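Local coordinates for DegV family protein (Streptococcus agalactiae, PDB 3LUP) that probably binds long-chain fatty acids and may take part in lipid transport or fatty acid metabolism, holding elaidic acid in this crystal, at residues S97-W100 against Q101-F105; V148-I151 against Q152-E156; A239-K242 against A243-L246. All coordinates share one frame; numbering follows the deposited sequence.

Contact 1. Residues S97-W100 against Q101-F105; sequences SGFW and QNIQF. With ELA (Elaidic acid), chain B.
G98 and N102 open the short helix 99-103: G98 occupies the N-cap position, and its carbonyl O accepts the backbone N of N102 at 2.9 Å. One residue on, I103 N donates to F99 O at 2.9 Å, with a weak further bond to W100 O. Along this short helix, side chains pair four residues apart. I103 lays CG2 over one face of the F99 ring, 3.6 Å from the centroid, a CH-pi contact 23° off the ring normal. The edge-to-face partner of the F99 ring is F91, and I103 also reaches L69 and L72 of helix 69-81. This helix, followed by helix 106-109, lies in the connection between the neighbouring parallel strands 86-89 and 114-116 of the four-stranded sheet. W100 and Q104 form the second pair. Bent at chi2 (-48°), the Q104 chain folds its amide back over the indole; the two planes stack 24° apart, and NE2 sits 3.5 Å from W100 CE2. The same NE2 donates to W100 O at 2.6 Å, so one amide lies over the rim of one indole face and also bonds the backbone oxygen of the same residue, while the indole NE1 bonds to F117 O. The N102 amide turns to Q66 through ND2. Just before the turn, S97 belongs to the fatty-acid pocket, its OG 3.2 Å from C4 of the elaidic acid.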
ATOM      1  N   SER A  97       4.150  -9.875   1.490  1.00 35.90           N
ATOM      2  CA  SER A  97       3.867 -10.261   2.869  1.00 35.52           C
ATOM      3  C   SER A  97       2.945 -11.460   2.810  1.00 35.57           C
ATOM      4  O   SER A  97       1.977 -11.461   2.040  1.00 35.69           O
ATOM      5  CB  SER A  97       3.153  -9.134   3.618  1.00 35.08           C
ATOM      6  OG  SER A  97       3.179  -9.369   5.003  1.00 33.99           O
ATOM      7  N   GLY A  98       3.238 -12.474   3.628  1.00 35.28           N
ATOM      8  CA  GLY A  98       2.420 -13.678   3.675  1.00 34.72           C
ATOM      9  C   GLY A  98       1.230 -13.551   4.595  1.00 34.51           C
ATOM     10  O   GLY A  98       0.616 -14.548   4.964  1.00 35.02           O
ATOM     11  N   PHE A  99       0.897 -12.322   4.967  1.00 34.23           N
ATOM     12  CA  PHE A  99      -0.224 -12.064   5.856  1.00 33.60           C
ATOM     13  C   PHE A  99      -1.550 -12.459   5.224  1.00 33.86           C
ATOM     14  O   PHE A  99      -2.369 -13.130   5.855  1.00 33.84           O
ATOM     15  CB  PHE A  99      -0.253 -10.596   6.269  1.00 33.23           C
ATOM     16  CG  PHE A  99      -1.311 -10.283   7.272  1.00 31.40           C
ATOM     17  CD1 PHE A  99      -2.318  -9.389   6.973  1.00 30.23           C
ATOM     18  CD2 PHE A  99      -1.309 -10.896   8.511  1.00 29.82           C
ATOM     19  CE1 PHE A  99      -3.313  -9.095   7.912  1.00 31.13           C
ATOM     20  CE2 PHE A  99      -2.297 -10.619   9.450  1.00 30.83           C
ATOM     21  CZ  PHE A  99      -3.310  -9.719   9.154  1.00 30.27           C
ATOM     22  N   TRP A 100      -1.751 -12.042   3.976  1.00 34.13           N
ATOM     23  CA  TRP A 100      -2.932 -12.421   3.211  1.00 34.34           C
ATOM     24  C   TRP A 100      -3.163 -13.942   3.189  1.00 35.15           C
ATOM     25  O   TRP A 100      -4.252 -14.422   3.512  1.00 35.28           O
ATOM     26  CB  TRP A 100      -2.851 -11.876   1.795  1.00 33.68           C
ATOM     27  CG  TRP A 100      -4.073 -12.195   1.036  1.00 33.84           C
ATOM     28  CD1 TRP A 100      -5.228 -11.467   0.999  1.00 33.62           C
ATOM     29  CD2 TRP A 100      -4.295 -13.348   0.215  1.00 33.46           C
ATOM     30  NE1 TRP A 100      -6.154 -12.096   0.203  1.00 32.18           N
ATOM     31  CE2 TRP A 100      -5.605 -13.248  -0.296  1.00 33.03           C
ATOM     32  CE3 TRP A 100      -3.506 -14.453  -0.150  1.00 34.70           C
ATOM     33  CZ2 TRP A 100      -6.155 -14.218  -1.146  1.00 34.28           C
ATOM     34  CZ3 TRP A 100      -4.052 -15.422  -1.000  1.00 34.96           C
ATOM     35  CH2 TRP A 100      -5.362 -15.297  -1.482  1.00 34.97           C
ATOM     36  N   GLN A 101      -2.140 -14.705   2.815  1.00 35.99           N
ATOM     37  CA  GLN A 101      -2.259 -16.153   2.817  1.00 36.47           C
ATOM     38  C   GLN A 101      -2.478 -16.709   4.215  1.00 36.59           C
ATOM     39  O   GLN A 101      -3.212 -17.699   4.395  1.00 36.45           O
ATOM     40  CB  GLN A 101      -1.041 -16.798   2.188  1.00 36.53           C
ATOM     41  CG  GLN A 101      -1.362 -18.178   1.657  1.00 39.08           C
ATOM     42  CD  GLN A 101      -0.494 -18.587   0.475  1.00 42.67           C
ATOM     43  OE1 GLN A 101       0.106 -19.665   0.497  1.00 43.91           O
ATOM     44  NE2 GLN A 101      -0.433 -17.739  -0.568  1.00 42.57           N
ATOM     45  N   ASN A 102      -1.845 -16.069   5.197  1.00 36.48           N
ATOM     46  CA  ASN A 102      -1.908 -16.535   6.577  1.00 36.62           C
ATOM     47  C   ASN A 102      -3.245 -16.310   7.272  1.00 36.82           C
ATOM     48  O   ASN A 102      -3.595 -17.054   8.182  1.00 37.16           O
ATOM     49  CB  ASN A 102      -0.756 -15.960   7.403  1.00 36.64           C
ATOM     50  CG  ASN A 102       0.528 -16.737   7.217  1.00 36.64           C
ATOM     51  OD1 ASN A 102       0.526 -17.960   7.260  1.00 38.31           O
ATOM     52  ND2 ASN A 102       1.629 -16.036   7.005  1.00 36.17           N
ATOM     53  N   ILE A 103      -4.003 -15.308   6.839  1.00 36.90           N
ATOM     54  CA  ILE A 103      -5.289 -15.012   7.475  1.00 37.03           C
ATOM     55  C   ILE A 103      -6.465 -15.776   6.891  1.00 37.30           C
ATOM     56  O   ILE A 103      -7.556 -15.687   7.441  1.00 37.54           O
ATOM     57  CB  ILE A 103      -5.657 -13.504   7.435  1.00 37.09           C
ATOM     58  CG1 ILE A 103      -5.677 -12.989   6.003  1.00 37.27           C
ATOM     59  CG2 ILE A 103      -4.704 -12.693   8.258  1.00 36.86           C
ATOM     60  CD1 ILE A 103      -6.302 -11.666   5.878  1.00 39.59           C
ATOM     61  N   GLN A 104      -6.255 -16.513   5.793  1.00 37.52           N
ATOM     62  CA  GLN A 104      -7.358 -17.118   5.024  1.00 37.65           C
ATOM     63  C   GLN A 104      -8.187 -18.142   5.793  1.00 37.78           C
ATOM     64  O   GLN A 104      -9.408 -18.253   5.586  1.00 37.89           O
ATOM     65  CB  GLN A 104      -6.861 -17.766   3.730  1.00 37.65           C
ATOM     66  CG  GLN A 104      -6.331 -16.812   2.676  1.00 38.62           C
ATOM     67  CD  GLN A 104      -7.247 -15.631   2.411  1.00 40.30           C
ATOM     68  OE1 GLN A 104      -8.359 -15.779   1.895  1.00 39.77           O
ATOM     69  NE2 GLN A 104      -6.772 -14.435   2.761  1.00 41.51           N
ATOM     70  N   PHE A 105      -7.529 -18.901   6.666  1.00 37.66           N
ATOM     71  CA  PHE A 105      -8.226 -19.933   7.427  1.00 37.67           C
ATOM     72  C   PHE A 105      -9.266 -19.301   8.349  1.00 37.54           C
ATOM     73  O   PHE A 105     -10.267 -19.926   8.677  1.00 37.90           O
ATOM     74  CB  PHE A 105      -7.241 -20.814   8.204  1.00 37.64           C
ATOM     75  CG  PHE A 105      -6.722 -20.187   9.472  1.00 38.80           C
ATOM     76  CD1 PHE A 105      -5.793 -19.144   9.426  1.00 39.79           C
ATOM     77  CD2 PHE A 105      -7.157 -20.645  10.717  1.00 39.91           C
ATOM     78  CE1 PHE A 105      -5.312 -18.561  10.600  1.00 40.30           C
ATOM     79  CE2 PHE A 105      -6.680 -20.075  11.899  1.00 40.45           C
ATOM     80  CZ  PHE A 105      -5.753 -19.033  11.841  1.00 40.71           C
TER
HETATM   81  CA  ELA B 301       6.127  -9.285   6.471  1.00 52.96           C
HETATM   82  C   ELA B 301       7.194 -10.215   7.058  1.00 54.95           C
HETATM   83  O   ELA B 301       8.416  -9.895   7.144  1.00 54.14           O
HETATM   84  C3  ELA B 301       5.938  -7.988   7.252  1.00 48.32           C
HETATM   85  C4  ELA B 301       4.673  -7.257   6.812  1.00 46.96           C
HETATM   86  C5  ELA B 301       4.952  -5.817   6.336  1.00 46.74           C
HETATM   87  C6  ELA B 301       5.366  -5.781   4.858  1.00 44.62           C
HETATM   88  C7  ELA B 301       6.019  -4.502   4.348  1.00 42.43           C
HETATM   89  C8  ELA B 301       6.421  -4.672   2.878  1.00 42.25           C
HETATM   90  C9  ELA B 301       6.245  -3.378   2.094  1.00 41.37           C
HETATM   91  C10 ELA B 301       6.807  -3.202   0.733  1.00 40.25           C
HETATM   92  C11 ELA B 301       7.109  -1.807   0.224  1.00 39.40           C
HETATM   93  C12 ELA B 301       6.553  -1.557  -1.172  1.00 37.95           C
HETATM   94  C13 ELA B 301       5.403  -0.565  -1.195  1.00 37.06           C
HETATM   95  C14 ELA B 301       5.332   0.242  -2.484  1.00 36.64           C
HETATM   96  C15 ELA B 301       4.208   1.285  -2.389  1.00 36.35           C
HETATM   97  C16 ELA B 301       3.840   1.924  -3.729  1.00 34.37           C
HETATM   98  C17 ELA B 301       2.398   1.610  -4.113  1.00 34.94           C
HETATM   99  C18 ELA B 301       1.707   2.783  -4.796  1.00 34.37           C
HETATM  100  OXT ELA B 301       6.847 -11.353   7.453  1.00 55.09           O

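Contact 2. Residues V148-I151 against Q152-E156; sequences VNKI and QSQIE
I151 and I155 share one first torsion (-68° and -78°), CG1 anti to the carbonyl carbon and CG2 anti to the backbone N, and they meet through different branches: I151 uses CG2, I155 uses CD1 at the end of its CG1 branch. The two branched chains cross at an angle, I151 CG2 touching I155 CD1 at 3.6 Å, and both rest on L130 of helix 124-138. S153 is rotated differently, with OG between the backbone N and the carbonyl carbon (chi1 74°), and from there the hydroxyl donates back to K150 O at 3.1 Å. It approaches from above the carbonyl plane, on the same face as the backbone N of Q154, which reaches that oxygen at 3.0 Å. K150 O is therefore gripped by two donors. Further i to i+4 backbone bonds run through this part of the helix, among them I155 N to I151 O at 2.7 Å. On another side of the helix, V148 and Q152 run side by side in the same direction, the Q152 amide passing V148 CG1 with OE1 at 3.9 Å. Helix 144-155 comes directly before strand 159-163, where the chain enters the six-stranded mixed sheet. Q154 brings OE1 to 3.7 Å from I151 CD1, but the amide is engaged beyond the helix: OE1 accepts from N133 ND2, and NE2 donates to N285 OD1. With both ends of this buried amide bonded, its rotation is defined, and a polar group is accommodated beside I151, tying the helix to 124-138 and the chain terminus.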
ATOM      1  N   VAL A 148     -17.843  -6.471  -3.183  1.00 31.38           N
ATOM      2  CA  VAL A 148     -16.673  -7.361  -3.356  1.00 31.15           C
ATOM      3  C   VAL A 148     -16.249  -7.474  -4.822  1.00 31.22           C
ATOM      4  O   VAL A 148     -15.052  -7.522  -5.171  1.00 30.77           O
ATOM      5  CB  VAL A 148     -16.990  -8.791  -2.840  1.00 30.99           C
ATOM      6  CG1 VAL A 148     -15.852  -9.751  -3.143  1.00 31.25           C
ATOM      7  CG2 VAL A 148     -17.261  -8.776  -1.366  1.00 30.91           C
ATOM      8  N   ASN A 149     -17.266  -7.543  -5.668  1.00 31.24           N
ATOM      9  CA  ASN A 149     -17.097  -7.602  -7.093  1.00 31.14           C
ATOM     10  C   ASN A 149     -16.442  -6.331  -7.629  1.00 30.78           C
ATOM     11  O   ASN A 149     -15.406  -6.390  -8.301  1.00 30.49           O
ATOM     12  CB  ASN A 149     -18.462  -7.766  -7.703  1.00 31.27           C
ATOM     13  CG  ASN A 149     -18.521  -8.899  -8.637  1.00 32.53           C
ATOM     14  OD1 ASN A 149     -18.193  -8.747  -9.819  1.00 34.06           O
ATOM     15  ND2 ASN A 149     -18.951 -10.063  -8.136  1.00 32.57           N
ATOM     16  N   LYS A 150     -17.058  -5.191  -7.316  1.00 30.40           N
ATOM     17  CA  LYS A 150     -16.575  -3.882  -7.739  1.00 30.21           C
ATOM     18  C   LYS A 150     -15.156  -3.651  -7.237  1.00 30.39           C
ATOM     19  O   LYS A 150     -14.324  -3.097  -7.958  1.00 30.57           O
ATOM     20  CB  LYS A 150     -17.504  -2.781  -7.230  1.00 29.82           C
ATOM     21  CG  LYS A 150     -17.270  -1.411  -7.856  1.00 29.97           C
ATOM     22  CD  LYS A 150     -18.512  -0.517  -7.688  1.00 30.89           C
ATOM     23  CE  LYS A 150     -18.231   0.964  -7.958  1.00 30.09           C
ATOM     24  NZ  LYS A 150     -18.359   1.344  -9.383  1.00 29.05           N
ATOM     25  N   ILE A 151     -14.873  -4.094  -6.016  1.00 30.22           N
ATOM     26  CA  ILE A 151     -13.553  -3.904  -5.465  1.00 30.44           C
ATOM     27  C   ILE A 151     -12.504  -4.790  -6.149  1.00 31.32           C
ATOM     28  O   ILE A 151     -11.414  -4.315  -6.451  1.00 32.31           O
ATOM     29  CB  ILE A 151     -13.536  -4.061  -3.940  1.00 30.28           C
ATOM     30  CG1 ILE A 151     -14.305  -2.911  -3.267  1.00 29.02           C
ATOM     31  CG2 ILE A 151     -12.102  -4.113  -3.428  1.00 29.89           C
ATOM     32  CD1 ILE A 151     -13.574  -1.573  -3.234  1.00 26.80           C
ATOM     33  N   GLN A 152     -12.833  -6.052  -6.426  1.00 31.95           N
ATOM     34  CA  GLN A 152     -11.925  -6.950  -7.161  1.00 32.29           C
ATOM     35  C   GLN A 152     -11.536  -6.450  -8.546  1.00 32.06           C
ATOM     36  O   GLN A 152     -10.353  -6.511  -8.928  1.00 32.30           O
ATOM     37  CB  GLN A 152     -12.489  -8.367  -7.248  1.00 32.65           C
ATOM     38  CG  GLN A 152     -11.846  -9.315  -6.240  1.00 35.74           C
ATOM     39  CD  GLN A 152     -12.769 -10.451  -5.795  1.00 40.05           C
ATOM     40  OE1 GLN A 152     -13.832 -10.695  -6.397  1.00 42.22           O
ATOM     41  NE2 GLN A 152     -12.364 -11.157  -4.726  1.00 40.54           N
ATOM     42  N   SER A 153     -12.521  -5.954  -9.293  1.00 31.50           N
ATOM     43  CA  SER A 153     -12.254  -5.342 -10.593  1.00 31.13           C
ATOM     44  C   SER A 153     -11.463  -4.033 -10.448  1.00 30.64           C
ATOM     45  O   SER A 153     -10.683  -3.683 -11.332  1.00 30.44           O
ATOM     46  CB  SER A 153     -13.543  -5.134 -11.405  1.00 31.25           C
ATOM     47  OG  SER A 153     -14.315  -4.056 -10.909  1.00 31.57           O
ATOM     48  N   GLN A 154     -11.664  -3.325  -9.335  1.00 30.10           N
ATOM     49  CA  GLN A 154     -10.872  -2.131  -9.027  1.00 29.53           C
ATOM     50  C   GLN A 154      -9.444  -2.495  -8.686  1.00 29.23           C
ATOM     51  O   GLN A 154      -8.504  -1.814  -9.097  1.00 28.95           O
ATOM     52  CB  GLN A 154     -11.476  -1.346  -7.868  1.00 29.36           C
ATOM     53  CG  GLN A 154     -12.514  -0.338  -8.294  1.00 28.51           C
ATOM     54  CD  GLN A 154     -13.007   0.469  -7.125  1.00 28.73           C
ATOM     55  OE1 GLN A 154     -12.384   0.494  -6.059  1.00 27.57           O
ATOM     56  NE2 GLN A 154     -14.139   1.134  -7.309  1.00 29.34           N
ATOM     57  N   ILE A 155      -9.287  -3.572  -7.927  1.00 28.98           N
ATOM     58  CA  ILE A 155      -7.969  -4.126  -7.647  1.00 29.23           C
ATOM     59  C   ILE A 155      -7.208  -4.406  -8.945  1.00 29.84           C
ATOM     60  O   ILE A 155      -6.006  -4.301  -8.975  1.00 30.46           O
ATOM     61  CB  ILE A 155      -8.087  -5.395  -6.771  1.00 28.98           C
ATOM     62  CG1 ILE A 155      -8.349  -4.987  -5.327  1.00 28.05           C
ATOM     63  CG2 ILE A 155      -6.844  -6.296  -6.896  1.00 28.37           C
ATOM     64  CD1 ILE A 155      -9.169  -5.973  -4.542  1.00 28.08           C
ATOM     65  N   GLU A 156      -7.924  -4.732 -10.021  1.00 30.47           N
ATOM     66  CA  GLU A 156      -7.321  -4.992 -11.336  1.00 30.56           C
ATOM     67  C   GLU A 156      -6.810  -3.766 -12.093  1.00 29.97           C
ATOM     68  O   GLU A 156      -5.955  -3.893 -12.970  1.00 30.69           O
ATOM     69  CB  GLU A 156      -8.311  -5.741 -12.230  1.00 31.00           C
ATOM     70  CG  GLU A 156      -8.793  -7.064 -11.651  1.00 34.24           C
ATOM     71  CD  GLU A 156      -7.655  -8.021 -11.346  1.00 37.74           C
ATOM     72  OE1 GLU A 156      -7.208  -8.728 -12.277  1.00 40.89           O
ATOM     73  OE2 GLU A 156      -7.218  -8.078 -10.179  1.00 39.22           O
TER

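Contact 3. Residues A239-K242 against A243-L246; sequences AQDK and AEQL
The first turn of helix 240-252, the helix of a beta-alpha-beta unit, starts where A239 O accepts the backbone N of A243 at 3.0 Å. A239 is the N-cap residue and, with only a methyl group, has no polar side chain to offer; its backbone N is instead bonded to H236 ND1, at the end of the preceding strand. The next i to i+4 bonds follow in order: E244 N to Q240 O at 2.9 Å, Q245 N to D241 O at 3.0 Å and L246 N to K242 O at 3.1 Å. In the mixed sheet, strands 230-236 and 259-263 lie side by side and parallel, and this helix makes the crossover between them. One flank packs inward, A243 touching I234 and H236 of the first strand, and L246 reaching I234 as well as L217 and A218 of helix 210-224. The outer flank is polar. With its chain bent at chi2 (61°), Q240 presents NE2 to E244 OE2 at 3.3 Å, a weak but nearly straight bond (172°), with the amide standing almost perpendicular to the carboxylate (85°). The other oxygen of that carboxylate, E244 OE1, comes to 3.9 Å from D241 OD1. If both are ionised, they would be expected to repel, although their place near the amino end of a helix may offset part of that cost. K242 makes a weak hydrogen bond through NZ to G275 O.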
ATOM      1  N   ALA A 239      11.347  12.509   0.065  1.00 34.51           N
ATOM      2  CA  ALA A 239      11.839  12.838  -1.275  1.00 34.97           C
ATOM      3  C   ALA A 239      10.931  13.918  -1.855  1.00 35.37           C
ATOM      4  O   ALA A 239      10.477  13.837  -2.996  1.00 34.97           O
ATOM      5  CB  ALA A 239      11.870  11.594  -2.172  1.00 34.86           C
ATOM      6  N   GLN A 240      10.669  14.921  -1.016  1.00 36.32           N
ATOM      7  CA  GLN A 240       9.919  16.128  -1.361  1.00 37.19           C
ATOM      8  C   GLN A 240      10.155  16.638  -2.783  1.00 37.09           C
ATOM      9  O   GLN A 240       9.205  16.816  -3.548  1.00 36.86           O
ATOM     10  CB  GLN A 240      10.294  17.236  -0.374  1.00 37.69           C
ATOM     11  CG  GLN A 240       9.357  18.427  -0.390  1.00 40.10           C
ATOM     12  CD  GLN A 240       7.943  18.029  -0.025  1.00 43.59           C
ATOM     13  OE1 GLN A 240       7.729  17.088   0.751  1.00 45.36           O
ATOM     14  NE2 GLN A 240       6.966  18.727  -0.596  1.00 45.05           N
ATOM     15  N   ASP A 241      11.425  16.877  -3.112  1.00 37.11           N
ATOM     16  CA  ASP A 241      11.814  17.416  -4.403  1.00 37.60           C
ATOM     17  C   ASP A 241      11.510  16.485  -5.575  1.00 36.95           C
ATOM     18  O   ASP A 241      11.093  16.959  -6.633  1.00 36.82           O
ATOM     19  CB  ASP A 241      13.293  17.793  -4.390  1.00 38.32           C
ATOM     20  CG  ASP A 241      13.546  19.128  -3.714  1.00 41.42           C
ATOM     21  OD1 ASP A 241      12.560  19.873  -3.474  1.00 44.56           O
ATOM     22  OD2 ASP A 241      14.729  19.444  -3.428  1.00 44.51           O
ATOM     23  N   LYS A 242      11.716  15.180  -5.386  1.00 36.24           N
ATOM     24  CA  LYS A 242      11.420  14.195  -6.428  1.00 36.09           C
ATOM     25  C   LYS A 242       9.905  14.123  -6.687  1.00 35.89           C
ATOM     26  O   LYS A 242       9.468  13.919  -7.827  1.00 36.17           O
ATOM     27  CB  LYS A 242      12.001  12.794  -6.116  1.00 36.22           C
ATOM     28  CG  LYS A 242      13.456  12.743  -5.537  1.00 37.45           C
ATOM     29  CD  LYS A 242      14.291  11.479  -5.921  1.00 38.40           C
ATOM     30  CE  LYS A 242      13.493  10.165  -5.809  1.00 41.35           C
ATOM     31  NZ  LYS A 242      14.159   8.849  -6.199  1.00 40.16           N
ATOM     32  N   ALA A 243       9.109  14.317  -5.636  1.00 35.39           N
ATOM     33  CA  ALA A 243       7.643  14.286  -5.739  1.00 34.58           C
ATOM     34  C   ALA A 243       7.052  15.561  -6.362  1.00 34.21           C
ATOM     35  O   ALA A 243       6.125  15.485  -7.163  1.00 33.60           O
ATOM     36  CB  ALA A 243       7.013  13.991  -4.372  1.00 34.23           C
ATOM     37  N   GLU A 244       7.585  16.723  -5.983  1.00 34.15           N
ATOM     38  CA  GLU A 244       7.173  18.001  -6.578  1.00 34.45           C
ATOM     39  C   GLU A 244       7.532  18.040  -8.052  1.00 34.08           C
ATOM     40  O   GLU A 244       6.775  18.543  -8.868  1.00 33.74           O
ATOM     41  CB  GLU A 244       7.841  19.174  -5.877  1.00 34.59           C
ATOM     42  CG  GLU A 244       7.332  19.440  -4.474  1.00 37.29           C
ATOM     43  CD  GLU A 244       7.967  20.691  -3.849  1.00 41.95           C
ATOM     44  OE1 GLU A 244       9.007  21.182  -4.382  1.00 42.56           O
ATOM     45  OE2 GLU A 244       7.428  21.181  -2.820  1.00 42.69           O
ATOM     46  N   GLN A 245       8.703  17.503  -8.376  1.00 34.16           N
ATOM     47  CA  GLN A 245       9.135  17.327  -9.751  1.00 34.22           C
ATOM     48  C   GLN A 245       8.119  16.504 -10.532  1.00 34.15           C
ATOM     49  O   GLN A 245       7.592  16.966 -11.543  1.00 34.46           O
ATOM     50  CB  GLN A 245      10.510  16.656  -9.784  1.00 34.45           C
ATOM     51  CG  GLN A 245      10.924  16.096 -11.137  1.00 35.74           C
ATOM     52  CD  GLN A 245      11.155  17.158 -12.188  1.00 36.99           C
ATOM     53  OE1 GLN A 245      11.193  18.348 -11.898  1.00 38.38           O
ATOM     54  NE2 GLN A 245      11.318  16.726 -13.424  1.00 38.54           N
ATOM     55  N   LEU A 246       7.837  15.290 -10.056  1.00 33.77           N
ATOM     56  CA  LEU A 246       6.879  14.419 -10.719  1.00 33.40           C
ATOM     57  C   LEU A 246       5.506  15.074 -10.791  1.00 33.56           C
ATOM     58  O   LEU A 246       4.806  14.936 -11.794  1.00 33.68           O
ATOM     59  CB  LEU A 246       6.794  13.068 -10.016  1.00 32.91           C
ATOM     60  CG  LEU A 246       5.841  12.005 -10.586  1.00 32.33           C
ATOM     61  CD1 LEU A 246       5.938  11.771 -12.128  1.00 28.54           C
ATOM     62  CD2 LEU A 246       6.031  10.701  -9.791  1.00 31.17           C
TER

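How the contacts relate
The three contacts are local turns of separate helices, met in order along the chain, and none touches another. Contacts 1 and 2 are the nearer neighbours, their centres 19 Å apart with nearest atoms about 8 Å apart; contact 3 lies 34 Å from contact 1 and 30 Å from contact 2, centre to centre, with contacts 1 and 3 on opposite sides of the chain's centre. Elaidic acid gives them a common reference. Contact 1 supplies a pocket residue, whereas the side chains of I155 in contact 2 and L246 in contact 3 stay about 12 Å and 10 Å from the ligand, whose hydrogen bond to R175 NH2 involves none of the three.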